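Local coordinates for protein phosphopantothenoylcysteine decarboxylase (Cryptococcus neoformans, PDB 6EOA) that binds flavin mononucleotide and probably decarboxylates phosphopantothenoylcysteine on the route to coenzyme A, at residues 36-41 against 128-133. Sequence-based numbering, arbitrary orientation.
Sequences RVVLIT and RRWADL
The indole of Trp130 lies over the side chain of Arg36 near the start of strand 35-41. Arg36 CB sits over one face, 3.5 Å from the centroid of the six-membered ring of Trp130 and almost on its normal, in a CH-pi contact. From there the arginine runs extended across the same face, Arg36 CG over Trp130 CZ2 and CE2, and Arg36 CD 3.6 Å from Trp130 NE1, until the guanidinium, turned 85° from the indole plane, passes NE1 with its edge. Trp130 reaches this place because CG is anti to its backbone N (chi1 -173°), which carries the ring back over the strand. The rim of the six-membered ring meets the chain there: Trp130 CZ3 comes 3.3 Å from Val37 O, which lies in the ring plane.

Tight packing is found where helix 123-130 ends and the chain turns into strand 133-139, among the buried Val37, Val38, Ala131 and Leu133. Arg36 O accepts two backbone N-H groups, a bond of 2.7 Å from Asp132 N and a weak one from Leu133 N, while Val38 N gives a straight bond of 2.9 Å to Leu133 O. Beside them Val38 CG2 fills the corner between Ala131 CB, at 3.6 Å, and the edge of the indole at CE3. Toward solvent, Arg36, Trp130 and Asp132 are partly exposed. The polar tie at this end runs from Arg36 N to Asp132 OD2 (2.9 Å), met on the anti side of the carboxylate, 29° out of its plane. The guanidinium itself turns to Asp32 in a salt bridge. Val37 and Leu133 pair in parallel, joining strands 35-41 and 133-139 at the middle of a sheet ordered 3-2-1-4-5-6, as in the Rossmann-like fold of the HFCD flavoproteins.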
# COMPACT_ATOMS: atom_id res chain seq x y z
N ARG A 36 -28.78 -7.37 7.80
CA ARG A 36 -27.57 -7.94 7.21
C ARG A 36 -26.32 -7.16 7.59
O ARG A 36 -26.19 -5.97 7.29
CB ARG A 36 -27.73 -8.01 5.69
CG ARG A 36 -28.86 -8.93 5.26
CD ARG A 36 -29.23 -8.77 3.80
NE ARG A 36 -30.07 -9.88 3.35
CZ ARG A 36 -31.40 -9.87 3.35
NH1 ARG A 36 -32.07 -8.80 3.77
NH2 ARG A 36 -32.07 -10.94 2.92
N VAL A 37 -25.39 -7.85 8.24
CA VAL A 37 -24.16 -7.24 8.72
C VAL A 37 -22.96 -7.83 8.01
O VAL A 37 -22.81 -9.05 7.94
CB VAL A 37 -23.98 -7.44 10.24
CG1 VAL A 37 -22.77 -6.68 10.74
CG2 VAL A 37 -25.21 -7.00 11.00
N VAL A 38 -22.11 -6.96 7.47
CA VAL A 38 -20.81 -7.39 6.99
C VAL A 38 -19.76 -7.09 8.05
O VAL A 38 -19.58 -5.94 8.45
CB VAL A 38 -20.43 -6.70 5.66
CG1 VAL A 38 -18.95 -6.90 5.37
CG2 VAL A 38 -21.28 -7.23 4.53
N LEU A 39 -19.08 -8.12 8.52
CA LEU A 39 -18.00 -7.94 9.48
C LEU A 39 -16.65 -7.90 8.77
O LEU A 39 -16.28 -8.86 8.09
CB LEU A 39 -18.01 -9.06 10.52
CG LEU A 39 -16.84 -9.07 11.51
CD1 LEU A 39 -16.92 -7.90 12.49
CD2 LEU A 39 -16.75 -10.40 12.24
N ILE A 40 -15.94 -6.79 8.90
CA ILE A 40 -14.59 -6.70 8.37
C ILE A 40 -13.59 -6.91 9.49
O ILE A 40 -13.61 -6.18 10.49
CB ILE A 40 -14.31 -5.36 7.67
CG1 ILE A 40 -15.27 -5.14 6.51
CG2 ILE A 40 -12.88 -5.32 7.15
CD1 ILE A 40 -15.06 -3.82 5.78
N THR A 41 -12.74 -7.92 9.35
CA THR A 41 -11.71 -8.20 10.34
C THR A 41 -10.34 -7.89 9.75
O THR A 41 -10.06 -8.25 8.61
CB THR A 41 -11.75 -9.67 10.81
OG1 THR A 41 -11.29 -10.53 9.75
CG2 THR A 41 -13.16 -10.07 11.20
N ARG A 128 -21.60 -4.76 -0.96
CA ARG A 128 -22.11 -3.43 -0.68
C ARG A 128 -23.63 -3.38 -0.75
O ARG A 128 -24.28 -2.76 0.08
CB ARG A 128 -21.52 -2.40 -1.64
CG ARG A 128 -22.23 -1.06 -1.58
CD ARG A 128 -22.11 -0.32 -2.88
NE ARG A 128 -23.08 -0.75 -3.89
CZ ARG A 128 -23.00 -0.42 -5.17
NH1 ARG A 128 -21.98 0.32 -5.60
NH2 ARG A 128 -23.92 -0.84 -6.03
N ARG A 129 -24.18 -4.02 -1.78
CA ARG A 129 -25.62 -4.08 -1.97
C ARG A 129 -26.29 -4.83 -0.83
O ARG A 129 -27.31 -4.39 -0.29
CB ARG A 129 -25.95 -4.76 -3.31
CG ARG A 129 -25.43 -4.01 -4.52
CD ARG A 129 -25.74 -4.76 -5.82
NE ARG A 129 -25.35 -3.99 -7.00
CZ ARG A 129 -25.07 -4.53 -8.18
NH1 ARG A 129 -25.13 -5.85 -8.35
NH2 ARG A 129 -24.73 -3.76 -9.20
N TRP A 130 -25.70 -5.96 -0.47
CA TRP A 130 -26.19 -6.85 0.57
C TRP A 130 -26.24 -6.20 1.95
O TRP A 130 -27.25 -6.28 2.65
CB TRP A 130 -25.31 -8.11 0.62
CG TRP A 130 -25.80 -9.20 1.52
CD1 TRP A 130 -26.69 -10.19 1.20
CD2 TRP A 130 -25.39 -9.45 2.87
NE1 TRP A 130 -26.88 -11.02 2.28
CE2 TRP A 130 -26.09 -10.59 3.32
CE3 TRP A 130 -24.51 -8.81 3.75
CZ2 TRP A 130 -25.94 -11.10 4.61
CZ3 TRP A 130 -24.36 -9.32 5.03
CH2 TRP A 130 -25.07 -10.46 5.44
N ALA A 131 -25.15 -5.54 2.32
CA ALA A 131 -24.95 -5.03 3.68
C ALA A 131 -25.95 -3.95 4.10
O ALA A 131 -26.21 -2.99 3.36
CB ALA A 131 -23.54 -4.50 3.83
N ASP A 132 -26.50 -4.11 5.30
CA ASP A 132 -27.29 -3.06 5.94
C ASP A 132 -26.39 -2.29 6.90
O ASP A 132 -26.67 -1.15 7.27
CB ASP A 132 -28.49 -3.65 6.69
CG ASP A 132 -29.49 -4.30 5.76
OD1 ASP A 132 -29.70 -3.77 4.65
OD2 ASP A 132 -30.07 -5.34 6.15
N LEU A 133 -25.31 -2.95 7.31
CA LEU A 133 -24.35 -2.37 8.24
C LEU A 133 -22.97 -2.97 7.99
O LEU A 133 -22.85 -4.16 7.69
CB LEU A 133 -24.79 -2.63 9.69
CG LEU A 133 -23.83 -2.23 10.81
CD1 LEU A 133 -23.60 -0.72 10.84
CD2 LEU A 133 -24.34 -2.72 12.17